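N-acyl-D-glutamate deacylase (Bordetella bronchiseptica, PDB 3GIP) catalyses the hydrolysis of N-acyl-D-glutamate, probably with bound zinc, releasing D-glutamate and a carboxylate, as a member of the amidohydrolase superfamily. Local coordinates at residues G14-G19 / P23-D28; H49-S54 / G454-G459; R212-S217 / R410-A415; A415-G418 / A424-D427. All blocks are in the same frame, centred on the assembly; numbering follows the deposited sequence.

Contact 1: G14-G19 / P23-D28; sequences GWIIDG and PRRRAD
Ile16 and Arg25 face each other as an antiparallel hydrogen-bonded pair, and both backbone bonds are present: Ile16 N to Arg25 O at 2.7 Å and Arg25 N to Ile16 O at 3.0 Å. One step on, Trp15 and Arg26 form the non-hydrogen-bonded pair, and beyond it a weak bond runs from Ala27 N to Gly14 O. A water accepts from Gly14 N and donates to Ala27 O, bridging the two segments just past the strand pairing.

On the face carrying Trp15, the contact is CH-pi. Arg26 CB stands 3.9 Å from the centroid of the six-membered ring of Trp15, only 5° off the ring normal. CG of Arg26 is anti to the backbone N (chi1 169°) and the chain bends at chi2; its guanidinium ends on Asp28, where NH1 and NH2 both grip OD1.

Apolar contacts pair Ile17 CG1 with Arg24 CB (3.6 Å), the side chains running alongside, and Ile16 CG1 with Ala27 CB (4.2 Å); farther out, Arg24 forms a salt bridge with Glu398.

Charge pairing is looser between Asp18 OD2 and Arg25 NH2, a long salt bridge of 3.8 Å with the two planes 69° apart. A water joins the same two atoms, weakly on the arginine side, while Asp18 OD1 bonds Thr20.

The pattern is that of a beta hairpin, and strand 15-16 continues the pairing on its other edge, parallel to strand 57-64.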
loop_
_atom_site.group_PDB
_atom_site.type_symbol
_atom_site.label_atom_id
_atom_site.label_comp_id
_atom_site.label_asym_id
_atom_site.label_seq_id
_atom_site.Cartn_x
_atom_site.Cartn_y
_atom_site.Cartn_z
ATOM N N GLY A 14 9.931 -26.852 -7.646
ATOM C CA GLY A 14 9.390 -26.263 -6.434
ATOM C C GLY A 14 7.970 -26.664 -6.086
ATOM O O GLY A 14 7.365 -27.518 -6.741
ATOM N N TRP A 15 7.450 -26.050 -5.027
ATOM C CA TRP A 15 6.093 -26.299 -4.569
ATOM C C TRP A 15 5.259 -25.062 -4.845
ATOM O O TRP A 15 5.609 -23.952 -4.442
ATOM C CB TRP A 15 6.075 -26.628 -3.075
ATOM C CG TRP A 15 6.597 -27.996 -2.777
ATOM C CD1 TRP A 15 7.903 -28.396 -2.776
ATOM C CD2 TRP A 15 5.818 -29.166 -2.496
ATOM N NE1 TRP A 15 7.986 -29.745 -2.513
ATOM C CE2 TRP A 15 6.721 -30.242 -2.338
ATOM C CE3 TRP A 15 4.444 -29.410 -2.364
ATOM C CZ2 TRP A 15 6.294 -31.543 -2.053
ATOM C CZ3 TRP A 15 4.019 -30.709 -2.081
ATOM C CH2 TRP A 15 4.944 -31.757 -1.929
ATOM N N ILE A 16 4.150 -25.260 -5.542
ATOM C CA ILE A 16 3.274 -24.160 -5.897
ATOM C C ILE A 16 2.200 -23.835 -4.868
ATOM O O ILE A 16 1.464 -24.713 -4.427
ATOM C CB ILE A 16 2.544 -24.448 -7.227
ATOM C CG1 ILE A 16 3.552 -24.572 -8.371
ATOM C CG2 ILE A 16 1.526 -23.351 -7.512
ATOM C CD1 ILE A 16 4.221 -23.283 -8.746
ATOM N N ILE A 17 2.139 -22.566 -4.479
ATOM C CA ILE A 17 1.092 -22.068 -3.595
ATOM C C ILE A 17 0.498 -21.038 -4.550
ATOM O O ILE A 17 1.039 -19.945 -4.726
ATOM C CB ILE A 17 1.654 -21.411 -2.312
ATOM C CG1 ILE A 17 2.215 -22.502 -1.395
ATOM C CG2 ILE A 17 0.552 -20.636 -1.592
ATOM C CD1 ILE A 17 2.588 -22.030 -0.001
ATOM N N ASP A 18 -0.605 -21.419 -5.192
ATOM C CA ASP A 18 -1.237 -20.589 -6.214
ATOM C C ASP A 18 -2.091 -19.400 -5.807
ATOM O O ASP A 18 -2.616 -18.701 -6.676
ATOM C CB ASP A 18 -2.050 -21.477 -7.164
ATOM C CG ASP A 18 -3.138 -22.261 -6.452
ATOM O OD1 ASP A 18 -3.561 -21.844 -5.350
ATOM O OD2 ASP A 18 -3.584 -23.292 -7.004
ATOM N N GLY A 19 -2.237 -19.165 -4.508
ATOM C CA GLY A 19 -3.031 -18.034 -4.061
ATOM C C GLY A 19 -4.493 -18.328 -3.773
ATOM O O GLY A 19 -5.197 -17.478 -3.231
ATOM N N PRO A 23 -3.868 -26.408 -0.703
ATOM C CA PRO A 23 -2.574 -26.895 -0.212
ATOM C C PRO A 23 -1.470 -26.805 -1.265
ATOM O O PRO A 23 -1.713 -27.034 -2.449
ATOM C CB PRO A 23 -2.875 -28.343 0.168
ATOM C CG PRO A 23 -4.318 -28.291 0.576
ATOM C CD PRO A 23 -4.922 -27.415 -0.497
ATOM N N ARG A 24 -0.259 -26.478 -0.827
ATOM C CA ARG A 24 0.879 -26.374 -1.734
ATOM C C ARG A 24 1.040 -27.695 -2.486
ATOM O O ARG A 24 0.815 -28.771 -1.924
ATOM C CB ARG A 24 2.151 -26.061 -0.940
ATOM C CG ARG A 24 2.583 -27.169 0.012
ATOM C CD ARG A 24 3.624 -26.668 1.000
ATOM N NE ARG A 24 3.039 -25.737 1.958
ATOM C CZ ARG A 24 3.732 -25.074 2.878
ATOM N NH1 ARG A 24 5.046 -25.235 2.965
ATOM N NH2 ARG A 24 3.108 -24.257 3.715
ATOM N N ARG A 25 1.418 -27.618 -3.757
ATOM C CA ARG A 25 1.586 -28.822 -4.558
ATOM C C ARG A 25 2.860 -28.813 -5.390
ATOM O O ARG A 25 3.295 -27.766 -5.871
ATOM C CB ARG A 25 0.366 -29.024 -5.466
ATOM C CG ARG A 25 0.027 -27.852 -6.378
ATOM C CD ARG A 25 -1.370 -28.041 -6.965
ATOM N NE ARG A 25 -1.838 -26.898 -7.745
ATOM C CZ ARG A 25 -1.344 -26.544 -8.926
ATOM N NH1 ARG A 25 -0.359 -27.245 -9.470
ATOM N NH2 ARG A 25 -1.845 -25.501 -9.571
ATOM N N ARG A 26 3.458 -29.990 -5.550
ATOM C CA ARG A 26 4.682 -30.133 -6.328
ATOM C C ARG A 26 4.356 -30.046 -7.815
ATOM O O ARG A 26 3.732 -30.949 -8.376
ATOM C CB ARG A 26 5.344 -31.479 -6.018
ATOM C CG ARG A 26 6.475 -31.852 -6.966
ATOM C CD ARG A 26 7.722 -31.004 -6.754
ATOM N NE ARG A 26 8.656 -31.159 -7.868
ATOM C CZ ARG A 26 8.552 -30.511 -9.025
ATOM N NH1 ARG A 26 7.559 -29.654 -9.220
ATOM N NH2 ARG A 26 9.429 -30.734 -9.995
ATOM N N ALA A 27 4.777 -28.955 -8.450
ATOM C CA ALA A 27 4.521 -28.749 -9.871
ATOM C C ALA A 27 5.432 -27.666 -10.442
ATOM O O ALA A 27 5.959 -26.835 -9.701
ATOM C CB ALA A 27 3.061 -28.362 -10.082
ATOM N N ASP A 28 5.621 -27.684 -11.760
ATOM C CA ASP A 28 6.458 -26.691 -12.425
ATOM C C ASP A 28 5.575 -25.625 -13.067
ATOM O O ASP A 28 4.417 -25.882 -13.399
ATOM C CB ASP A 28 7.329 -27.340 -13.507
ATOM C CG ASP A 28 8.157 -28.493 -12.980
ATOM O OD1 ASP A 28 8.555 -28.452 -11.799
ATOM O OD2 ASP A 28 8.426 -29.441 -13.752
HETATM O O HOH W 1 8.349 -25.260 -9.606
HETATM O O HOH W 2 -3.350 -23.363 -9.852
#

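Contact 2: H49-S54 / G454-G459; sequences HAWDAS and GVLVNG
Strand 50-52 and strand 454-457 run roughly antiparallel, their N-to-C directions 146° apart, but their axes approach no closer than 10.2 Å and no hydrogen bond links them. The contact is therefore a packing of strands through side chains, within the beta-rich domain that accompanies the TIM barrel in many amidohydrolases: strand 50-52 pairs with strand 7-12, whereas strand 452-457 pairs with strands 428-431 and 460-463.

Trp51 spans the gap. Its CG sits anti to the carbonyl carbon (chi1 -77°), and the indole reaches across with the outer corner of its six-membered ring leading. CZ3 rests 3.8 Å from Gly454 CA, so the ring lies directly against the glycine backbone. CH2 meets the next peptide at Val455 N, 3.5 Å away, in an oblique approach.

Leu456 supplies the side-chain half of the interface. It and Trp51 overlap side by side with opposed directions, which brings the leucine's CG within 3.8 Å of Trp51 CZ3. Around them, Phe9 meets the indole edge-to-face, and Val430 and Glu461 also touch it, consistent with an interlayer position for the tryptophan. No polar atom pairs across the contact; Trp51 contributes more than half of the 144 Å² buried. The shortest side-chain approach is Trp51 CH2 to Leu456 CD2, at 3.5 Å.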
loop_
_atom_site.group_PDB
_atom_site.type_symbol
_atom_site.label_atom_id
_atom_site.label_comp_id
_atom_site.label_asym_id
_atom_site.label_seq_id
_atom_site.Cartn_x
_atom_site.Cartn_y
_atom_site.Cartn_z
ATOM N N HIS A 49 14.563 -19.389 -20.613
ATOM C CA HIS A 49 15.132 -19.159 -19.289
ATOM C C HIS A 49 14.532 -20.179 -18.334
ATOM O O HIS A 49 13.387 -20.595 -18.506
ATOM C CB HIS A 49 14.802 -17.753 -18.785
ATOM C CG HIS A 49 15.218 -16.660 -19.718
ATOM N ND1 HIS A 49 14.445 -16.257 -20.785
ATOM C CD2 HIS A 49 16.333 -15.894 -19.750
ATOM C CE1 HIS A 49 15.066 -15.288 -21.433
ATOM N NE2 HIS A 49 16.213 -15.048 -20.825
ATOM N N ALA A 50 15.298 -20.578 -17.326
ATOM C CA ALA A 50 14.801 -21.552 -16.367
ATOM C C ALA A 50 15.386 -21.361 -14.977
ATOM O O ALA A 50 16.571 -21.060 -14.823
ATOM C CB ALA A 50 15.093 -22.962 -16.862
ATOM N N TRP A 51 14.538 -21.537 -13.970
ATOM C CA TRP A 51 14.948 -21.416 -12.576
ATOM C C TRP A 51 14.690 -22.728 -11.847
ATOM O O TRP A 51 13.675 -23.389 -12.078
ATOM C CB TRP A 51 14.168 -20.309 -11.860
ATOM C CG TRP A 51 14.604 -18.911 -12.164
ATOM C CD1 TRP A 51 15.778 -18.516 -12.740
ATOM C CD2 TRP A 51 13.890 -17.710 -11.844
ATOM N NE1 TRP A 51 15.840 -17.141 -12.796
ATOM C CE2 TRP A 51 14.694 -16.624 -12.253
ATOM C CE3 TRP A 51 12.648 -17.449 -11.249
ATOM C CZ2 TRP A 51 14.296 -15.292 -12.085
ATOM C CZ3 TRP A 51 12.252 -16.125 -11.082
ATOM C CH2 TRP A 51 13.077 -15.065 -11.500
ATOM N N ASP A 52 15.612 -23.098 -10.967
ATOM C CA ASP A 52 15.476 -24.313 -10.175
ATOM C C ASP A 52 14.898 -23.901 -8.827
ATOM O O ASP A 52 15.598 -23.325 -7.993
ATOM C CB ASP A 52 16.840 -24.983 -9.985
ATOM C CG ASP A 52 16.776 -26.197 -9.075
ATOM O OD1 ASP A 52 15.657 -26.642 -8.742
ATOM O OD2 ASP A 52 17.850 -26.715 -8.697
ATOM N N ALA A 53 13.615 -24.186 -8.625
ATOM C CA ALA A 53 12.935 -23.827 -7.387
ATOM C C ALA A 53 12.911 -24.958 -6.367
ATOM O O ALA A 53 12.071 -24.962 -5.469
ATOM C CB ALA A 53 11.511 -23.372 -7.690
ATOM N N SER A 54 13.820 -25.919 -6.506
ATOM C CA SER A 54 13.877 -27.027 -5.561
ATOM C C SER A 54 13.973 -26.463 -4.147
ATOM O O SER A 54 14.774 -25.564 -3.887
ATOM C CB SER A 54 15.096 -27.914 -5.843
ATOM O OG SER A 54 14.966 -28.585 -7.086
ATOM N N GLY A 454 13.680 -15.232 -6.526
ATOM C CA GLY A 454 13.468 -14.598 -7.813
ATOM C C GLY A 454 12.089 -14.000 -7.951
ATOM O O GLY A 454 11.148 -14.421 -7.280
ATOM N N VAL A 455 11.968 -13.009 -8.827
ATOM C CA VAL A 455 10.690 -12.352 -9.054
ATOM C C VAL A 455 10.488 -12.057 -10.531
ATOM O O VAL A 455 11.377 -11.523 -11.196
ATOM C CB VAL A 455 10.593 -11.015 -8.289
ATOM C CG1 VAL A 455 9.234 -10.372 -8.544
ATOM C CG2 VAL A 455 10.795 -11.246 -6.800
ATOM N N LEU A 456 9.313 -12.421 -11.035
ATOM C CA LEU A 456 8.960 -12.162 -12.421
ATOM C C LEU A 456 7.773 -11.213 -12.430
ATOM O O LEU A 456 6.852 -11.344 -11.620
ATOM C CB LEU A 456 8.550 -13.448 -13.145
ATOM C CG LEU A 456 9.542 -14.601 -13.290
ATOM C CD1 LEU A 456 8.861 -15.746 -14.040
ATOM C CD2 LEU A 456 10.780 -14.136 -14.040
ATOM N N VAL A 457 7.814 -10.242 -13.331
ATOM C CA VAL A 457 6.723 -9.296 -13.502
ATOM C C VAL A 457 6.330 -9.497 -14.957
ATOM O O VAL A 457 7.136 -9.265 -15.859
ATOM C CB VAL A 457 7.179 -7.839 -13.276
ATOM C CG1 VAL A 457 6.090 -6.875 -13.724
ATOM C CG2 VAL A 457 7.487 -7.619 -11.798
ATOM N N ASN A 458 5.108 -9.965 -15.180
ATOM C CA ASN A 458 4.628 -10.220 -16.533
ATOM C C ASN A 458 5.613 -11.103 -17.300
ATOM O O ASN A 458 5.899 -10.872 -18.479
ATOM C CB ASN A 458 4.395 -8.895 -17.258
ATOM C CG ASN A 458 3.321 -8.058 -16.589
ATOM O OD1 ASN A 458 3.498 -6.863 -16.357
ATOM N ND2 ASN A 458 2.193 -8.687 -16.277
ATOM N N GLY A 459 6.131 -12.112 -16.607
ATOM C CA GLY A 459 7.057 -13.053 -17.211
ATOM C C GLY A 459 8.513 -12.639 -17.322
ATOM O O GLY A 459 9.357 -13.451 -17.710
#

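Contact 3: R212-S217 / R410-A415; sequences RRLHTS and RVFGFA
Strand 214-217 passes the C-terminal turn of helix 406-412, with Leu214 and Phe412 the nearest pair of residues at a CA-CA distance of 7.3 Å. Both segments adjoin a helix end. Arg212, with positive phi, is the C-prime residue of a Schellman motif that precedes the strand, and Gly413 leaves helical geometry with a phi of 77° just after Phe412. No backbone hydrogen bond crosses, so the contact depends on side chains.

Leu214 points toward the helix, and its two methyl groups divide the work. Its CG is anti to the carbonyl carbon (chi1 -66°), which carries both methyls to the helix end. CD1 stands over one face of the Phe412 ring, very close at 3.2 Å from CD1 of that ring and 3.4 Å from its CE1. The two side chains cross at about a right angle, so the leucine drives a methyl group against the ring instead of lying along it. CD2 turns to Val411, where it comes 4.2 Å from CG1. The same leucine also touches the helix backbone, with CD1 3.5 Å from Val411 O.

This is the inner sheet of the TIM barrel: strand 214-218 lies between the parallel strands 183-187 and 243-246. Val245 touches Leu214, Thr216 and Val411 alike, so the neighbouring strand shares in the packing.

Two residues along the strand, Thr216 likewise points toward the helical segment. Its CG2 approaches Phe412 CE1 obliquely at 4.2 Å, and its side chain is about 9 Å from the bound zinc ion. The metal's ligands include His218, which ends this strand, and His248, which follows strand 243-246. CB of Phe412 lies over one face of the Phe414 ring.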
loop_
_atom_site.group_PDB
_atom_site.type_symbol
_atom_site.label_atom_id
_atom_site.label_comp_id
_atom_site.label_asym_id
_atom_site.label_seq_id
_atom_site.Cartn_x
_atom_site.Cartn_y
_atom_site.Cartn_z
ATOM N N ARG A 212 -18.374 0.453 -9.873
ATOM C CA ARG A 212 -17.792 -0.663 -9.139
ATOM C C ARG A 212 -16.330 -0.394 -8.799
ATOM O O ARG A 212 -15.470 -1.256 -8.977
ATOM C CB ARG A 212 -17.913 -1.955 -9.950
ATOM C CG ARG A 212 -19.350 -2.338 -10.272
ATOM C CD ARG A 212 -19.424 -3.639 -11.050
ATOM N NE ARG A 212 -20.797 -3.970 -11.426
ATOM C CZ ARG A 212 -21.542 -3.246 -12.258
ATOM N NH1 ARG A 212 -21.048 -2.143 -12.809
ATOM N NH2 ARG A 212 -22.782 -3.623 -12.538
ATOM N N ARG A 213 -16.060 0.815 -8.317
ATOM C CA ARG A 213 -14.709 1.201 -7.935
ATOM C C ARG A 213 -14.652 1.364 -6.419
ATOM O O ARG A 213 -15.684 1.363 -5.749
ATOM C CB ARG A 213 -14.301 2.495 -8.648
ATOM C CG ARG A 213 -14.294 2.371 -10.175
ATOM C CD ARG A 213 -13.347 1.276 -10.666
ATOM N NE ARG A 213 -13.582 0.949 -12.073
ATOM C CZ ARG A 213 -13.179 1.691 -13.101
ATOM N NH1 ARG A 213 -12.505 2.813 -12.900
ATOM N NH2 ARG A 213 -13.476 1.315 -14.340
ATOM N N LEU A 214 -13.450 1.518 -5.880
ATOM C CA LEU A 214 -13.262 1.603 -4.435
ATOM C C LEU A 214 -13.126 2.949 -3.750
ATOM O O LEU A 214 -12.834 3.975 -4.368
ATOM C CB LEU A 214 -12.015 0.808 -4.045
ATOM C CG LEU A 214 -11.946 -0.704 -4.202
ATOM C CD1 LEU A 214 -10.489 -1.128 -4.227
ATOM C CD2 LEU A 214 -12.680 -1.376 -3.052
ATOM N N HIS A 215 -13.349 2.907 -2.440
ATOM C CA HIS A 215 -13.125 4.043 -1.566
ATOM C C HIS A 215 -12.186 3.431 -0.538
ATOM O O HIS A 215 -12.609 2.562 0.230
ATOM C CB HIS A 215 -14.362 4.511 -0.802
ATOM C CG HIS A 215 -14.035 5.486 0.293
ATOM N ND1 HIS A 215 -14.819 5.648 1.415
ATOM C CD2 HIS A 215 -12.990 6.336 0.441
ATOM C CE1 HIS A 215 -14.270 6.553 2.208
ATOM N NE2 HIS A 215 -13.159 6.987 1.640
ATOM N N THR A 216 -10.920 3.829 -0.551
ATOM C CA THR A 216 -9.973 3.323 0.442
ATOM C C THR A 216 -9.816 4.497 1.397
ATOM O O THR A 216 -9.858 5.657 0.974
ATOM C CB THR A 216 -8.615 2.938 -0.180
ATOM O OG1 THR A 216 -7.956 4.108 -0.677
ATOM C CG2 THR A 216 -8.818 1.945 -1.316
ATOM N N SER A 217 -9.634 4.223 2.683
ATOM C CA SER A 217 -9.553 5.326 3.620
ATOM C C SER A 217 -8.595 5.266 4.790
ATOM O O SER A 217 -8.510 4.263 5.501
ATOM C CB SER A 217 -10.958 5.609 4.177
ATOM O OG SER A 217 -10.944 6.668 5.126
ATOM N N ARG A 410 -9.008 -9.615 -5.882
ATOM C CA ARG A 410 -10.465 -9.642 -5.764
ATOM C C ARG A 410 -11.018 -8.297 -5.300
ATOM O O ARG A 410 -12.014 -7.808 -5.827
ATOM C CB ARG A 410 -10.886 -10.734 -4.776
ATOM C CG ARG A 410 -12.338 -10.653 -4.321
ATOM C CD ARG A 410 -13.316 -10.894 -5.463
ATOM N NE ARG A 410 -14.701 -10.832 -5.000
ATOM C CZ ARG A 410 -15.355 -9.704 -4.727
ATOM N NH1 ARG A 410 -14.755 -8.530 -4.875
ATOM N NH2 ARG A 410 -16.606 -9.752 -4.292
ATOM N N VAL A 411 -10.360 -7.704 -4.312
ATOM C CA VAL A 411 -10.792 -6.427 -3.760
ATOM C C VAL A 411 -10.628 -5.269 -4.741
ATOM O O VAL A 411 -11.519 -4.428 -4.873
ATOM C CB VAL A 411 -10.009 -6.107 -2.459
ATOM C CG1 VAL A 411 -10.313 -4.699 -1.983
ATOM C CG2 VAL A 411 -10.379 -7.118 -1.373
ATOM N N PHE A 412 -9.497 -5.242 -5.438
ATOM C CA PHE A 412 -9.198 -4.168 -6.378
ATOM C C PHE A 412 -9.615 -4.422 -7.821
ATOM O O PHE A 412 -9.491 -3.538 -8.668
ATOM C CB PHE A 412 -7.709 -3.831 -6.296
ATOM C CG PHE A 412 -7.337 -3.101 -5.041
ATOM C CD1 PHE A 412 -7.391 -1.712 -4.991
ATOM C CD2 PHE A 412 -7.009 -3.801 -3.883
ATOM C CE1 PHE A 412 -7.129 -1.027 -3.805
ATOM C CE2 PHE A 412 -6.746 -3.126 -2.688
ATOM C CZ PHE A 412 -6.808 -1.734 -2.651
ATOM N N GLY A 413 -10.104 -5.625 -8.099
ATOM C CA GLY A 413 -10.565 -5.942 -9.441
ATOM C C GLY A 413 -9.506 -6.233 -10.483
ATOM O O GLY A 413 -9.673 -5.883 -11.654
ATOM N N PHE A 414 -8.418 -6.876 -10.078
ATOM C CA PHE A 414 -7.355 -7.205 -11.017
ATOM C C PHE A 414 -7.607 -8.540 -11.691
ATOM O O PHE A 414 -7.405 -9.601 -11.097
ATOM C CB PHE A 414 -5.996 -7.250 -10.318
ATOM C CG PHE A 414 -5.606 -5.961 -9.668
ATOM C CD1 PHE A 414 -5.910 -4.741 -10.264
ATOM C CD2 PHE A 414 -4.911 -5.961 -8.464
ATOM C CE1 PHE A 414 -5.530 -3.546 -9.673
ATOM C CE2 PHE A 414 -4.525 -4.767 -7.866
ATOM C CZ PHE A 414 -4.837 -3.557 -8.473
ATOM N N ALA A 415 -8.049 -8.484 -12.941
ATOM C CA ALA A 415 -8.314 -9.696 -13.694
ATOM C C ALA A 415 -6.999 -10.306 -14.156
ATOM O O ALA A 415 -6.064 -9.594 -14.529
ATOM C CB ALA A 415 -9.200 -9.387 -14.895
#

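Contact 4: A415-G418 / A424-D427; sequences AERG and AWAD
Arg417 lies flat on Trp425 in a cation-pi stack, within the loop that joins helix 406-412 to strand 428-431. The planes are only 8° apart and the group centres 3.8 Å apart. The arginine chain runs extended from CG to NE, which carries the guanidinium onto the indole.

The guanidinium is turned so that its edge serves a carboxylate while its face serves the indole. NH1 of Arg417 donates to Asp427 OD2 at 2.7 Å, a salt bridge that reaches the oxygen on its syn side but 31° out of the carboxylate plane, with a bent N-H...O angle of 135°. Asp427 has its second oxygen engaged as well, since OD1 accepts from Asn458 N; two partners thus fix the carboxylate.

Among the backbone groups, Trp425 N donates to Glu416 O at 2.8 Å, closing the loop on itself. Asp427 N makes a weak bond to Trp425 O around the inverse gamma turn centred on Ala426. Asp427 O accepts from a water, which in turn accepts weakly from Gly418 N. The Glu416 carboxylate bends back over the other segment, with OE2 3.2 Å from Ala424 CA.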
loop_
_atom_site.group_PDB
_atom_site.type_symbol
_atom_site.label_atom_id
_atom_site.label_comp_id
_atom_site.label_asym_id
_atom_site.label_seq_id
_atom_site.Cartn_x
_atom_site.Cartn_y
_atom_site.Cartn_z
ATOM N N ALA A 415 -8.049 -8.484 -12.941
ATOM C CA ALA A 415 -8.314 -9.696 -13.694
ATOM C C ALA A 415 -6.999 -10.306 -14.156
ATOM O O ALA A 415 -6.064 -9.594 -14.529
ATOM C CB ALA A 415 -9.200 -9.387 -14.895
ATOM N N GLU A 416 -6.935 -11.630 -14.107
ATOM C CA GLU A 416 -5.760 -12.377 -14.533
ATOM C C GLU A 416 -4.490 -12.090 -13.738
ATOM O O GLU A 416 -3.383 -12.191 -14.266
ATOM C CB GLU A 416 -5.513 -12.140 -16.025
ATOM C CG GLU A 416 -6.695 -12.541 -16.894
ATOM C CD GLU A 416 -7.061 -14.006 -16.738
ATOM O OE1 GLU A 416 -8.184 -14.386 -17.135
ATOM O OE2 GLU A 416 -6.226 -14.783 -16.224
ATOM N N ARG A 417 -4.655 -11.735 -12.468
ATOM C CA ARG A 417 -3.523 -11.476 -11.584
ATOM C C ARG A 417 -3.837 -11.968 -10.182
ATOM O O ARG A 417 -5.001 -12.141 -9.821
ATOM C CB ARG A 417 -3.189 -9.982 -11.519
ATOM C CG ARG A 417 -2.532 -9.448 -12.766
ATOM C CD ARG A 417 -2.075 -8.010 -12.597
ATOM N NE ARG A 417 -1.828 -7.413 -13.902
ATOM C CZ ARG A 417 -0.758 -7.654 -14.651
ATOM N NH1 ARG A 417 0.191 -8.474 -14.219
ATOM N NH2 ARG A 417 -0.657 -7.098 -15.851
ATOM N N GLY A 418 -2.790 -12.194 -9.397
ATOM C CA GLY A 418 -2.973 -12.645 -8.031
ATOM C C GLY A 418 -3.172 -14.136 -7.853
ATOM O O GLY A 418 -3.425 -14.598 -6.742
ATOM N N ALA A 424 -3.247 -16.478 -16.713
ATOM C CA ALA A 424 -3.040 -15.282 -15.907
ATOM C C ALA A 424 -1.661 -14.697 -16.181
ATOM O O ALA A 424 -0.776 -15.388 -16.681
ATOM C CB ALA A 424 -3.184 -15.622 -14.429
ATOM N N TRP A 425 -1.486 -13.418 -15.866
ATOM C CA TRP A 425 -0.200 -12.766 -16.064
ATOM C C TRP A 425 0.854 -13.436 -15.193
ATOM O O TRP A 425 0.583 -13.822 -14.052
ATOM C CB TRP A 425 -0.295 -11.281 -15.724
ATOM C CG TRP A 425 -1.049 -10.496 -16.742
ATOM C CD1 TRP A 425 -2.317 -10.005 -16.631
ATOM C CD2 TRP A 425 -0.582 -10.119 -18.041
ATOM N NE1 TRP A 425 -2.671 -9.341 -17.785
ATOM C CE2 TRP A 425 -1.624 -9.397 -18.666
ATOM C CE3 TRP A 425 0.617 -10.322 -18.740
ATOM C CZ2 TRP A 425 -1.504 -8.875 -19.958
ATOM C CZ3 TRP A 425 0.736 -9.801 -20.028
ATOM C CH2 TRP A 425 -0.321 -9.086 -20.621
ATOM N N ALA A 426 2.062 -13.562 -15.730
ATOM C CA ALA A 426 3.141 -14.219 -15.009
ATOM C C ALA A 426 3.876 -13.373 -13.973
ATOM O O ALA A 426 5.087 -13.150 -14.089
ATOM C CB ALA A 426 4.140 -14.813 -16.002
ATOM N N ASP A 427 3.139 -12.888 -12.973
ATOM C CA ASP A 427 3.737 -12.135 -11.869
ATOM C C ASP A 427 4.026 -13.275 -10.896
ATOM O O ASP A 427 3.099 -13.900 -10.376
ATOM C CB ASP A 427 2.739 -11.156 -11.235
ATOM C CG ASP A 427 2.391 -9.988 -12.143
ATOM O OD1 ASP A 427 3.207 -9.644 -13.025
ATOM O OD2 ASP A 427 1.307 -9.399 -11.957
HETATM O O HOH W 3 0.352 -13.309 -10.074
#

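How the contacts relate
Contacts 2 and 3 are buried and apolar, each resting on one large side chain or a leucine-phenylalanine pair, whereas contacts 1 and 4 are partly buried and combine backbone bonds with arginine chemistry. Contact 3 belongs to the barrel near the zinc site; the other three cluster on the same side of the chain's centre. Contacts 1 and 2 touch where Gly14 CA packs 3.8 Å from Ala53 CB. Contacts 2 and 4 are joined by a probable hydrogen bond from Gly459 N to Ala426 O. Contacts 3 and 4 share Ala415, so the chain leaves the barrel helix and enters the charged loop directly.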